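Local coordinates for exopolysaccharide biosynthesis protein (Pantoea stewartii subsp. stewartii DC283, PDB 6TGF) that modifies the glycan of the bacterial biofilm, probably by hydrolysing exopolysaccharide, and has a parallel beta-helix fold resembling that of bacteriophage tailspikes, at residues B[79-84]-B[137-142]; B[544-549]-B[626-631]; B[617-622]-B[672-677]. All blocks are in the same frame, centred on the assembly; numbering follows the deposited sequence.

Contact 1: B[79-84]-B[137-142]; sequences DARQPG and GQTVFN
R81 reaches T139 and N142 by setting CG beside its backbone N, opposite the carbonyl carbon, and then bending the chain at chi3 (-59°). On the other segment, T139 carries CG2 anti to its own carbonyl carbon, and this methyl comes down over one face of the R81 guanidinium. It is displaced toward the NH1 rim of that group, T139 CG2 being 3.3 Å from R81 NH1. N142 comes in from another direction. Its CB lies at the guanidinium edge, in plane and 3.6 Å from R81 NH1, while the amide is turned 63° against the guanidinium. Both segments belong to the N-terminal part of the chain, which carries the Head_binding family signature. Here a surface loop, formed around a type I turn from D79 to Q82, meets an edge strand of a small antiparallel sheet. That strand is interrupted by a classic beta bulge, with V140 and F141 both facing L132. The loop is braced from within by an Asx turn, in which D79 OD1 takes the backbone N-H of R81 at 3.3 Å and 168°, from above the carboxylate plane. The second carboxylate oxygen, D79 OD2, stands over the guanidinium face opposite T139 CG2. At 3.4 Å from R81 NH2 it makes a salt bridge of charges only, because it is well out of the guanidinium plane and no N-H points at it. R81 NE has a further salt-bridge partner in E133 of strand 129-134. From the backbone of T139, the carbonyl O accepts a hydrogen bond from the side chain of N66 of a neighbouring subunit.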
ATOM      1  N   ASP B  79     -50.006 -43.301 -19.315  1.00 50.64           N
ATOM      2  CA  ASP B  79     -50.516 -43.381 -17.920  1.00 50.83           C
ATOM      3  C   ASP B  79     -50.472 -44.856 -17.504  1.00 50.88           C
ATOM      4  O   ASP B  79     -51.227 -45.654 -18.093  1.00 51.24           O
ATOM      5  CB  ASP B  79     -51.922 -42.784 -17.796  1.00 51.26           C
ATOM      6  CG  ASP B  79     -52.504 -42.825 -16.390  1.00 51.21           C
ATOM      7  OD1 ASP B  79     -51.784 -43.247 -15.464  1.00 50.98           O
ATOM      8  OD2 ASP B  79     -53.676 -42.433 -16.231  1.00 51.45           O
ATOM      9  N   ALA B  80     -49.620 -45.193 -16.529  1.00 50.61           N
ATOM     10  CA  ALA B  80     -49.300 -46.578 -16.107  1.00 50.60           C
ATOM     11  C   ALA B  80     -50.523 -47.264 -15.480  1.00 50.80           C
ATOM     12  O   ALA B  80     -50.504 -48.504 -15.382  1.00 50.54           O
ATOM     13  CB  ALA B  80     -48.134 -46.565 -15.148  1.00 50.26           C
ATOM     14  N   ARG B  81     -51.535 -46.494 -15.068  1.00 51.61           N
ATOM     15  CA  ARG B  81     -52.747 -47.000 -14.365  1.00 52.27           C
ATOM     16  C   ARG B  81     -53.739 -47.601 -15.368  1.00 52.53           C
ATOM     17  O   ARG B  81     -54.504 -48.500 -14.967  1.00 52.40           O
ATOM     18  CB  ARG B  81     -53.427 -45.873 -13.580  1.00 52.96           C
ATOM     19  CG  ARG B  81     -52.505 -45.120 -12.631  1.00 53.18           C
ATOM     20  CD  ARG B  81     -53.286 -44.342 -11.591  1.00 53.85           C
ATOM     21  NE  ARG B  81     -54.190 -43.381 -12.211  1.00 54.67           N
ATOM     22  CZ  ARG B  81     -53.849 -42.164 -12.629  1.00 55.18           C
ATOM     23  NH1 ARG B  81     -52.608 -41.726 -12.496  1.00 55.00           N
ATOM     24  NH2 ARG B  81     -54.761 -41.381 -13.181  1.00 55.88           N
ATOM     25  N   GLN B  82     -53.729 -47.120 -16.614  1.00 53.12           N
ATOM     26  CA  GLN B  82     -54.767 -47.421 -17.638  1.00 53.75           C
ATOM     27  C   GLN B  82     -54.582 -48.839 -18.174  1.00 53.63           C
ATOM     28  O   GLN B  82     -53.468 -49.357 -18.189  1.00 53.12           O
ATOM     29  CB  GLN B  82     -54.713 -46.381 -18.759  1.00 54.24           C
ATOM     30  CG  GLN B  82     -55.166 -44.999 -18.312  1.00 54.55           C
ATOM     31  CD  GLN B  82     -55.081 -43.965 -19.407  1.00 55.01           C
ATOM     32  OE1 GLN B  82     -54.341 -44.113 -20.376  1.00 55.23           O
ATOM     33  NE2 GLN B  82     -55.839 -42.892 -19.253  1.00 55.35           N
ATOM     34  N   PRO B  83     -55.675 -49.506 -18.619  1.00 54.08           N
ATOM     35  CA  PRO B  83     -55.605 -50.863 -19.166  1.00 53.95           C
ATOM     36  C   PRO B  83     -54.637 -51.021 -20.350  1.00 53.82           C
ATOM     37  O   PRO B  83     -54.709 -50.233 -21.275  1.00 54.15           O
ATOM     38  CB  PRO B  83     -57.040 -51.166 -19.634  1.00 54.40           C
ATOM     39  CG  PRO B  83     -57.751 -49.824 -19.644  1.00 54.81           C
ATOM     40  CD  PRO B  83     -57.054 -48.994 -18.587  1.00 54.51           C
ATOM     41  N   GLY B  84     -53.769 -52.038 -20.286  1.00 53.34           N
ATOM     42  CA  GLY B  84     -52.820 -52.409 -21.355  1.00 53.10           C
ATOM     43  C   GLY B  84     -51.578 -51.532 -21.370  1.00 52.67           C
ATOM     44  O   GLY B  84     -50.918 -51.479 -22.426  1.00 52.95           O
ATOM     45  N   GLY B 137     -57.747 -43.227  -3.809  1.00 58.49           N
ATOM     46  CA  GLY B 137     -57.761 -43.146  -5.283  1.00 58.29           C
ATOM     47  C   GLY B 137     -57.265 -41.802  -5.791  1.00 58.31           C
ATOM     48  O   GLY B 137     -57.324 -41.581  -7.014  1.00 58.42           O
ATOM     49  N   GLN B 138     -56.797 -40.932  -4.887  1.00 58.39           N
ATOM     50  CA  GLN B 138     -56.161 -39.627  -5.213  1.00 58.48           C
ATOM     51  C   GLN B 138     -54.734 -39.883  -5.711  1.00 57.62           C
ATOM     52  O   GLN B 138     -53.982 -40.567  -4.990  1.00 57.93           O
ATOM     53  CB  GLN B 138     -56.127 -38.718  -3.983  1.00 59.05           C
ATOM     54  CG  GLN B 138     -57.503 -38.376  -3.427  1.00 59.87           C
ATOM     55  CD  GLN B 138     -57.429 -37.470  -2.222  1.00 60.36           C
ATOM     56  OE1 GLN B 138     -56.443 -37.456  -1.489  1.00 60.13           O
ATOM     57  NE2 GLN B 138     -58.486 -36.705  -2.003  1.00 60.94           N
ATOM     58  N   THR B 139     -54.377 -39.355  -6.885  1.00 56.86           N
ATOM     59  CA  THR B 139     -53.038 -39.524  -7.511  1.00 55.93           C
ATOM     60  C   THR B 139     -52.018 -38.635  -6.790  1.00 55.30           C
ATOM     61  O   THR B 139     -52.301 -37.433  -6.623  1.00 55.06           O
ATOM     62  CB  THR B 139     -53.065 -39.206  -9.012  1.00 55.98           C
ATOM     63  OG1 THR B 139     -53.721 -37.952  -9.195  1.00 56.45           O
ATOM     64  CG2 THR B 139     -53.765 -40.270  -9.827  1.00 56.03           C
ATOM     65  N   VAL B 140     -50.886 -39.218  -6.384  1.00 54.61           N
ATOM     66  CA  VAL B 140     -49.712 -38.502  -5.800  1.00 54.30           C
ATOM     67  C   VAL B 140     -48.801 -38.094  -6.963  1.00 54.23           C
ATOM     68  O   VAL B 140     -48.503 -36.889  -7.084  1.00 54.38           O
ATOM     69  CB  VAL B 140     -48.969 -39.370  -4.763  1.00 53.81           C
ATOM     70  CG1 VAL B 140     -47.875 -38.590  -4.049  1.00 53.70           C
ATOM     71  CG2 VAL B 140     -49.919 -39.990  -3.748  1.00 53.80           C
ATOM     72  N   PHE B 141     -48.383 -39.069  -7.780  1.00 54.22           N
ATOM     73  CA  PHE B 141     -47.693 -38.868  -9.083  1.00 54.13           C
ATOM     74  C   PHE B 141     -48.564 -39.407 -10.220  1.00 53.66           C
ATOM     75  O   PHE B 141     -49.416 -40.283  -9.977  1.00 53.08           O
ATOM     76  CB  PHE B 141     -46.364 -39.623  -9.187  1.00 54.49           C
ATOM     77  CG  PHE B 141     -45.462 -39.594  -7.982  1.00 54.90           C
ATOM     78  CD1 PHE B 141     -44.763 -38.446  -7.646  1.00 55.50           C
ATOM     79  CD2 PHE B 141     -45.260 -40.738  -7.224  1.00 55.01           C
ATOM     80  CE1 PHE B 141     -43.913 -38.433  -6.550  1.00 55.65           C
ATOM     81  CE2 PHE B 141     -44.410 -40.723  -6.130  1.00 55.28           C
ATOM     82  CZ  PHE B 141     -43.737 -39.572  -5.795  1.00 55.54           C
ATOM     83  N   ASN B 142     -48.320 -38.901 -11.431  1.00 53.56           N
ATOM     84  CA  ASN B 142     -48.729 -39.524 -12.718  1.00 53.32           C
ATOM     85  C   ASN B 142     -47.690 -39.131 -13.774  1.00 53.05           C
ATOM     86  O   ASN B 142     -47.930 -38.157 -14.513  1.00 53.38           O
ATOM     87  CB  ASN B 142     -50.155 -39.137 -13.119  1.00 53.74           C
ATOM     88  CG  ASN B 142     -50.638 -39.860 -14.359  1.00 53.92           C
ATOM     89  OD1 ASN B 142     -50.109 -40.910 -14.722  1.00 53.43           O
ATOM     90  ND2 ASN B 142     -51.650 -39.312 -15.010  1.00 54.43           N
TER

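Contact 2: B[544-549]-B[626-631]; sequences WYELAN and DTQVFI
N549 faces D626 and Q628 across two adjacent antiparallel strands inside a five-stranded sheet, with strand 659-664 on the far side of 543-551 and strand 614-620 beyond 626-633. Y545 and I631 form a hydrogen-bonded pair, the bond from Y545 N to I631 O being nearly straight at 172°. Farther along, E546 pairs with F630 and N549 with Q628, so L547 and A548 together stand opposite V629, a register consistent with a classic beta bulge. On the face shared by E546 and F630, CG of the glutamate sits over the phenyl ring in a CH-pi contact, 3.9 Å from the ring centroid. On the other face the packing is mainly aliphatic: L547 CD1 meets I631 CG2 at 3.6 Å, and I631 and V629 continue onto I593 and V595 of strand 589-597 in the facing sheet. The N549 side chain, its CG anti to the backbone N (chi1 175°), can be followed outward. CB lies 4.1 Å from Q628 CG, and N549 CG is 3.6 Å from Q628 NE2. At the amide, OD1 accepts from Q628 NE2 at 2.7 Å, the donor standing above the carbonyl plane. ND2 has two acceptors. One is D661 on strand 659-664; the other is D626, whose OD2 is taken by T623 while its OD1 meets N549 ND2 at 3.1 Å, on the anti side of the carboxylate.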
ATOM      1  N   TRP B 544      29.369  39.803  15.979  1.00 54.48           N
ATOM      2  CA  TRP B 544      29.819  38.463  16.444  1.00 53.56           C
ATOM      3  C   TRP B 544      28.644  37.479  16.393  1.00 52.95           C
ATOM      4  O   TRP B 544      27.567  37.819  16.919  1.00 53.10           O
ATOM      5  CB  TRP B 544      30.412  38.543  17.857  1.00 53.86           C
ATOM      6  CG  TRP B 544      31.841  38.989  17.894  1.00 53.72           C
ATOM      7  CD1 TRP B 544      32.320  40.198  18.305  1.00 53.89           C
ATOM      8  CD2 TRP B 544      32.988  38.215  17.501  1.00 53.27           C
ATOM      9  NE1 TRP B 544      33.684  40.231  18.197  1.00 53.67           N
ATOM     10  CE2 TRP B 544      34.123  39.030  17.707  1.00 53.17           C
ATOM     11  CE3 TRP B 544      33.168  36.921  16.998  1.00 52.70           C
ATOM     12  CZ2 TRP B 544      35.414  38.586  17.426  1.00 52.74           C
ATOM     13  CZ3 TRP B 544      34.445  36.486  16.721  1.00 52.37           C
ATOM     14  CH2 TRP B 544      35.551  37.309  16.932  1.00 52.38           C
ATOM     15  N   TYR B 545      28.858  36.313  15.776  1.00 52.10           N
ATOM     16  CA  TYR B 545      27.926  35.155  15.762  1.00 51.53           C
ATOM     17  C   TYR B 545      28.644  33.925  16.328  1.00 50.49           C
ATOM     18  O   TYR B 545      29.854  33.773  16.065  1.00 49.91           O
ATOM     19  CB  TYR B 545      27.441  34.850  14.342  1.00 51.40           C
ATOM     20  CG  TYR B 545      26.351  35.753  13.822  1.00 51.97           C
ATOM     21  CD1 TYR B 545      25.014  35.442  14.007  1.00 52.29           C
ATOM     22  CD2 TYR B 545      26.652  36.910  13.124  1.00 52.39           C
ATOM     23  CE1 TYR B 545      24.006  36.260  13.524  1.00 52.76           C
ATOM     24  CE2 TYR B 545      25.657  37.740  12.634  1.00 52.93           C
ATOM     25  CZ  TYR B 545      24.328  37.416  12.835  1.00 53.16           C
ATOM     26  OH  TYR B 545      23.343  38.230  12.354  1.00 53.71           O
ATOM     27  N   GLU B 546      27.925  33.088  17.082  1.00 49.73           N
ATOM     28  CA  GLU B 546      28.316  31.680  17.355  1.00 48.94           C
ATOM     29  C   GLU B 546      27.727  30.819  16.234  1.00 48.19           C
ATOM     30  O   GLU B 546      26.486  30.754  16.133  1.00 48.08           O
ATOM     31  CB  GLU B 546      27.826  31.207  18.725  1.00 49.20           C
ATOM     32  CG  GLU B 546      28.367  29.840  19.113  1.00 48.93           C
ATOM     33  CD  GLU B 546      27.918  29.314  20.467  1.00 49.26           C
ATOM     34  OE1 GLU B 546      27.323  30.092  21.241  1.00 49.80           O
ATOM     35  OE2 GLU B 546      28.165  28.123  20.744  1.00 48.91           O
ATOM     36  N   LEU B 547      28.582  30.216  15.403  1.00 47.51           N
ATOM     37  CA  LEU B 547      28.156  29.345  14.276  1.00 46.82           C
ATOM     38  C   LEU B 547      27.544  28.064  14.848  1.00 46.59           C
ATOM     39  O   LEU B 547      26.328  27.862  14.669  1.00 46.54           O
ATOM     40  CB  LEU B 547      29.353  29.038  13.368  1.00 46.44           C
ATOM     41  CG  LEU B 547      29.889  30.210  12.546  1.00 46.40           C
ATOM     42  CD1 LEU B 547      30.985  29.742  11.603  1.00 46.09           C
ATOM     43  CD2 LEU B 547      28.781  30.897  11.760  1.00 46.49           C
ATOM     44  N   ALA B 548      28.349  27.250  15.535  1.00 46.07           N
ATOM     45  CA  ALA B 548      27.936  25.930  16.062  1.00 45.80           C
ATOM     46  C   ALA B 548      28.947  25.415  17.090  1.00 45.66           C
ATOM     47  O   ALA B 548      30.044  25.995  17.196  1.00 45.66           O
ATOM     48  CB  ALA B 548      27.795  24.957  14.916  1.00 45.43           C
ATOM     49  N   ASN B 549      28.561  24.366  17.823  1.00 45.49           N
ATOM     50  CA  ASN B 549      29.481  23.478  18.579  1.00 45.18           C
ATOM     51  C   ASN B 549      29.762  22.246  17.714  1.00 44.29           C
ATOM     52  O   ASN B 549      28.799  21.528  17.385  1.00 44.10           O
ATOM     53  CB  ASN B 549      28.914  23.068  19.941  1.00 45.71           C
ATOM     54  CG  ASN B 549      29.797  22.068  20.657  1.00 46.00           C
ATOM     55  OD1 ASN B 549      30.919  22.390  21.043  1.00 46.25           O
ATOM     56  ND2 ASN B 549      29.306  20.852  20.830  1.00 46.05           N
ATOM     57  N   ASP B 626      34.418  18.632  22.123  1.00 51.01           N
ATOM     58  CA  ASP B 626      33.525  19.779  21.798  1.00 50.84           C
ATOM     59  C   ASP B 626      34.352  21.032  21.487  1.00 50.74           C
ATOM     60  O   ASP B 626      35.277  21.339  22.264  1.00 51.19           O
ATOM     61  CB  ASP B 626      32.536  20.024  22.939  1.00 51.29           C
ATOM     62  CG  ASP B 626      31.660  18.821  23.236  1.00 51.48           C
ATOM     63  OD1 ASP B 626      30.684  18.610  22.489  1.00 51.21           O
ATOM     64  OD2 ASP B 626      31.971  18.091  24.197  1.00 51.92           O
ATOM     65  N   THR B 627      34.012  21.724  20.393  1.00 50.29           N
ATOM     66  CA  THR B 627      34.635  22.999  19.936  1.00 50.03           C
ATOM     67  C   THR B 627      33.540  23.960  19.454  1.00 49.89           C
ATOM     68  O   THR B 627      32.922  23.663  18.413  1.00 49.83           O
ATOM     69  CB  THR B 627      35.649  22.755  18.810  1.00 49.55           C
ATOM     70  OG1 THR B 627      36.513  21.685  19.192  1.00 49.79           O
ATOM     71  CG2 THR B 627      36.469  23.984  18.483  1.00 49.53           C
ATOM     72  N   GLN B 628      33.312  25.063  20.178  1.00 49.98           N
ATOM     73  CA  GLN B 628      32.433  26.181  19.736  1.00 49.77           C
ATOM     74  C   GLN B 628      33.244  27.125  18.843  1.00 49.24           C
ATOM     75  O   GLN B 628      34.364  27.489  19.246  1.00 49.20           O
ATOM     76  CB  GLN B 628      31.855  26.952  20.925  1.00 50.35           C
ATOM     77  CG  GLN B 628      30.855  26.154  21.747  1.00 50.78           C
ATOM     78  CD  GLN B 628      31.493  25.507  22.951  1.00 51.24           C
ATOM     79  OE1 GLN B 628      31.982  26.183  23.854  1.00 51.70           O
ATOM     80  NE2 GLN B 628      31.484  24.184  22.976  1.00 51.06           N
ATOM     81  N   VAL B 629      32.695  27.497  17.683  1.00 48.69           N
ATOM     82  CA  VAL B 629      33.337  28.410  16.690  1.00 48.34           C
ATOM     83  C   VAL B 629      32.509  29.697  16.605  1.00 48.40           C
ATOM     84  O   VAL B 629      31.293  29.600  16.351  1.00 48.31           O
ATOM     85  CB  VAL B 629      33.480  27.735  15.311  1.00 47.84           C
ATOM     86  CG1 VAL B 629      34.092  28.669  14.276  1.00 47.61           C
ATOM     87  CG2 VAL B 629      34.281  26.446  15.399  1.00 47.66           C
ATOM     88  N   PHE B 630      33.155  30.847  16.823  1.00 48.61           N
ATOM     89  CA  PHE B 630      32.578  32.209  16.675  1.00 48.88           C
ATOM     90  C   PHE B 630      33.238  32.899  15.477  1.00 48.93           C
ATOM     91  O   PHE B 630      34.443  32.677  15.248  1.00 48.75           O
ATOM     92  CB  PHE B 630      32.781  33.029  17.951  1.00 49.05           C
ATOM     93  CG  PHE B 630      32.057  32.511  19.168  1.00 49.17           C
ATOM     94  CD1 PHE B 630      32.529  31.406  19.858  1.00 49.04           C
ATOM     95  CD2 PHE B 630      30.914  33.141  19.637  1.00 49.43           C
ATOM     96  CE1 PHE B 630      31.867  30.932  20.981  1.00 49.37           C
ATOM     97  CE2 PHE B 630      30.255  32.670  20.763  1.00 49.77           C
ATOM     98  CZ  PHE B 630      30.732  31.566  21.431  1.00 49.77           C
ATOM     99  N   ILE B 631      32.469  33.702  14.734  1.00 49.54           N
ATOM    100  CA  ILE B 631      32.973  34.534  13.602  1.00 49.90           C
ATOM    101  C   ILE B 631      32.478  35.974  13.789  1.00 50.81           C
ATOM    102  O   ILE B 631      31.295  36.158  14.137  1.00 50.74           O
ATOM    103  CB  ILE B 631      32.564  33.948  12.232  1.00 49.60           C
ATOM    104  CG1 ILE B 631      31.047  33.881  12.035  1.00 49.69           C
ATOM    105  CG2 ILE B 631      33.207  32.585  12.023  1.00 49.22           C
ATOM    106  CD1 ILE B 631      30.623  33.871  10.583  1.00 49.50           C
TER

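Contact 3: B[617-622]-B[672-677]; sequences VRYVAK and GSHAAP
H674, Y619 and R618 lose the most surface when the short strand 674-675 docks along the edge of strand 614-620. Y619 and H674 are a hydrogen-bonded antiparallel pair, closed in both directions: Y619 N reaches H674 O at 2.8 Å, and H674 N reaches Y619 O at 2.9 Å. Their side chains share a face of the sheet. The tyrosine, with CG between its backbone N and carbonyl carbon (chi1 69°), swings its ring across to the partner, so that H674 CB sits over the ring face, 3.8 Å from the Y619 ring centroid. The imidazole follows as an offset edge-to-face pair, its edge turned to the phenol face with the planes 66° apart. Y619 also packs on D574 of a neighbouring subunit. R618, on the reverse face, opposes A675 in a non-hydrogen-bonded pair. Bent at chi3 (76°), its chain turns side-on to S673 and grips it with two nitrogens: R618 NE donates to S673 OG at 2.9 Å, near the guanidinium plane, and R618 NH2 to S673 O at 2.7 Å, from above the carbonyl plane. A675 CB lies over one guanidinium face, toward its rim. S673 OG is bound a second time, to D670 O in the preceding loop. Beyond these pairs, A676 N bonds V617 O at 2.7 Å. The two-nitrogen grip should fix the guanidinium's rotation, and the R618 link to S673 is hydrogen bonding to neutral acceptors and not an ion pair.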
ATOM      1  N   VAL B 617      38.011  35.397  13.800  1.00 53.24           N
ATOM      2  CA  VAL B 617      37.516  34.054  14.221  1.00 53.14           C
ATOM      3  C   VAL B 617      38.094  33.743  15.606  1.00 53.43           C
ATOM      4  O   VAL B 617      39.329  33.838  15.764  1.00 53.52           O
ATOM      5  CB  VAL B 617      37.894  32.962  13.201  1.00 52.56           C
ATOM      6  CG1 VAL B 617      37.494  31.572  13.674  1.00 52.45           C
ATOM      7  CG2 VAL B 617      37.307  33.242  11.828  1.00 52.32           C
ATOM      8  N   ARG B 618      37.228  33.398  16.562  1.00 53.85           N
ATOM      9  CA  ARG B 618      37.606  32.887  17.906  1.00 54.21           C
ATOM     10  C   ARG B 618      36.868  31.565  18.140  1.00 53.83           C
ATOM     11  O   ARG B 618      35.810  31.363  17.512  1.00 53.25           O
ATOM     12  CB  ARG B 618      37.278  33.917  18.991  1.00 55.03           C
ATOM     13  CG  ARG B 618      37.907  35.284  18.757  1.00 55.48           C
ATOM     14  CD  ARG B 618      37.708  36.220  19.932  1.00 56.23           C
ATOM     15  NE  ARG B 618      38.602  35.893  21.037  1.00 56.61           N
ATOM     16  CZ  ARG B 618      39.816  36.409  21.227  1.00 56.54           C
ATOM     17  NH1 ARG B 618      40.312  37.305  20.389  1.00 56.38           N
ATOM     18  NH2 ARG B 618      40.534  36.025  22.269  1.00 56.86           N
ATOM     19  N   TYR B 619      37.418  30.700  18.997  1.00 53.78           N
ATOM     20  CA  TYR B 619      36.841  29.372  19.331  1.00 53.86           C
ATOM     21  C   TYR B 619      37.002  29.094  20.830  1.00 54.61           C
ATOM     22  O   TYR B 619      37.799  29.780  21.500  1.00 54.75           O
ATOM     23  CB  TYR B 619      37.483  28.275  18.477  1.00 53.29           C
ATOM     24  CG  TYR B 619      38.927  27.983  18.795  1.00 53.10           C
ATOM     25  CD1 TYR B 619      39.950  28.711  18.210  1.00 52.95           C
ATOM     26  CD2 TYR B 619      39.275  26.975  19.679  1.00 53.21           C
ATOM     27  CE1 TYR B 619      41.280  28.449  18.499  1.00 53.06           C
ATOM     28  CE2 TYR B 619      40.598  26.701  19.979  1.00 53.30           C
ATOM     29  CZ  TYR B 619      41.607  27.439  19.386  1.00 53.21           C
ATOM     30  OH  TYR B 619      42.913  27.174  19.676  1.00 53.38           O
ATOM     31  N   VAL B 620      36.244  28.112  21.325  1.00 55.04           N
ATOM     32  CA  VAL B 620      36.250  27.641  22.741  1.00 55.81           C
ATOM     33  C   VAL B 620      36.296  26.110  22.729  1.00 56.21           C
ATOM     34  O   VAL B 620      35.251  25.492  22.446  1.00 56.35           O
ATOM     35  CB  VAL B 620      35.024  28.169  23.512  1.00 56.15           C
ATOM     36  CG1 VAL B 620      34.939  27.593  24.917  1.00 56.54           C
ATOM     37  CG2 VAL B 620      34.999  29.690  23.560  1.00 56.27           C
ATOM     38  N   ALA B 621      37.468  25.535  23.010  1.00 56.87           N
ATOM     39  CA  ALA B 621      37.697  24.078  23.142  1.00 57.21           C
ATOM     40  C   ALA B 621      37.896  23.737  24.624  1.00 57.94           C
ATOM     41  O   ALA B 621      39.059  23.698  25.071  1.00 58.30           O
ATOM     42  CB  ALA B 621      38.880  23.668  22.302  1.00 56.95           C
ATOM     43  N   LYS B 622      36.794  23.520  25.352  1.00 58.56           N
ATOM     44  CA  LYS B 622      36.780  23.291  26.824  1.00 59.50           C
ATOM     45  C   LYS B 622      36.651  21.793  27.140  1.00 59.03           C
ATOM     46  O   LYS B 622      36.733  21.443  28.334  1.00 59.75           O
ATOM     47  CB  LYS B 622      35.656  24.099  27.479  1.00 60.59           C
ATOM     48  CG  LYS B 622      36.075  25.483  27.954  1.00 61.32           C
ATOM     49  CD  LYS B 622      34.954  26.296  28.563  1.00 62.02           C
ATOM     50  CE  LYS B 622      35.178  27.792  28.467  1.00 62.30           C
ATOM     51  NZ  LYS B 622      36.589  28.171  28.720  1.00 62.41           N
ATOM     52  N   GLY B 672      37.939  34.876  27.463  1.00 63.69           N
ATOM     53  CA  GLY B 672      38.875  33.738  27.570  1.00 63.36           C
ATOM     54  C   GLY B 672      38.890  32.851  26.332  1.00 62.60           C
ATOM     55  O   GLY B 672      39.650  31.861  26.341  1.00 62.74           O
ATOM     56  N   SER B 673      38.087  33.170  25.309  1.00 61.91           N
ATOM     57  CA  SER B 673      38.044  32.457  24.002  1.00 61.02           C
ATOM     58  C   SER B 673      39.391  32.609  23.284  1.00 60.24           C
ATOM     59  O   SER B 673      40.023  33.675  23.432  1.00 59.93           O
ATOM     60  CB  SER B 673      36.908  32.951  23.141  1.00 60.74           C
ATOM     61  OG  SER B 673      37.039  34.342  22.881  1.00 60.57           O
ATOM     62  N   HIS B 674      39.800  31.584  22.529  1.00 59.42           N
ATOM     63  CA  HIS B 674      41.091  31.528  21.789  1.00 58.86           C
ATOM     64  C   HIS B 674      40.886  32.074  20.371  1.00 57.51           C
ATOM     65  O   HIS B 674      40.002  31.555  19.665  1.00 57.28           O
ATOM     66  CB  HIS B 674      41.647  30.096  21.767  1.00 59.29           C
ATOM     67  CG  HIS B 674      41.572  29.386  23.079  1.00 60.32           C
ATOM     68  ND1 HIS B 674      42.031  29.951  24.254  1.00 61.00           N
ATOM     69  CD2 HIS B 674      41.109  28.159  23.403  1.00 60.88           C
ATOM     70  CE1 HIS B 674      41.846  29.104  25.248  1.00 61.56           C
ATOM     71  NE2 HIS B 674      41.282  27.996  24.751  1.00 61.47           N
ATOM     72  N   ALA B 675      41.676  33.076  19.974  1.00 56.53           N
ATOM     73  CA  ALA B 675      41.646  33.695  18.627  1.00 55.47           C
ATOM     74  C   ALA B 675      42.290  32.740  17.614  1.00 54.45           C
ATOM     75  O   ALA B 675      43.403  32.249  17.886  1.00 54.35           O
ATOM     76  CB  ALA B 675      42.349  35.029  18.648  1.00 55.37           C
ATOM     77  N   ALA B 676      41.608  32.492  16.492  1.00 53.37           N
ATOM     78  CA  ALA B 676      42.087  31.641  15.377  1.00 52.32           C
ATOM     79  C   ALA B 676      43.086  32.433  14.535  1.00 51.40           C
ATOM     80  O   ALA B 676      42.754  33.506  14.035  1.00 51.00           O
ATOM     81  CB  ALA B 676      40.919  31.167  14.550  1.00 52.30           C
ATOM     82  N   PRO B 677      44.338  31.943  14.362  1.00 50.53           N
ATOM     83  CA  PRO B 677      45.334  32.636  13.543  1.00 49.92           C
ATOM     84  C   PRO B 677      44.901  32.782  12.077  1.00 49.09           C
ATOM     85  O   PRO B 677      44.424  31.816  11.509  1.00 48.88           O
ATOM     86  CB  PRO B 677      46.587  31.748  13.620  1.00 50.08           C
ATOM     87  CG  PRO B 677      46.371  30.875  14.839  1.00 50.43           C
ATOM     88  CD  PRO B 677      44.871  30.706  14.952  1.00 50.54           C
TER
HETATM   89  O   HOH W   1      41.305  35.895  14.429  1.00 40.37           O
HETATM   90  O   HOH W   2      37.974  29.549  25.955  1.00 36.33           O

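How the contacts relate
Contact 1 is a surface contact at one end of the elongated molecule, its centre about 115 Å from that of contact 2 and about 123 Å from that of contact 3. The latter two lie beyond the chain's centre, with centres about 9 Å apart, in a single antiparallel sheet: strands 626-633 and 614-620 are neighbours there, and F630 N probably hydrogen-bonds R618 O at 2.8 Å. Both share a backbone ladder. Contact 2, buried, adds aliphatic packing and an amide-carboxylate cluster; contact 3, partly buried, adds an edge strand, held also by an arginine-serine grip and a tyrosine-histidine pair. In contact 1, by contrast, a loop meets an edge strand through side chains. Contacts 1 and 3 also touch a neighbouring subunit.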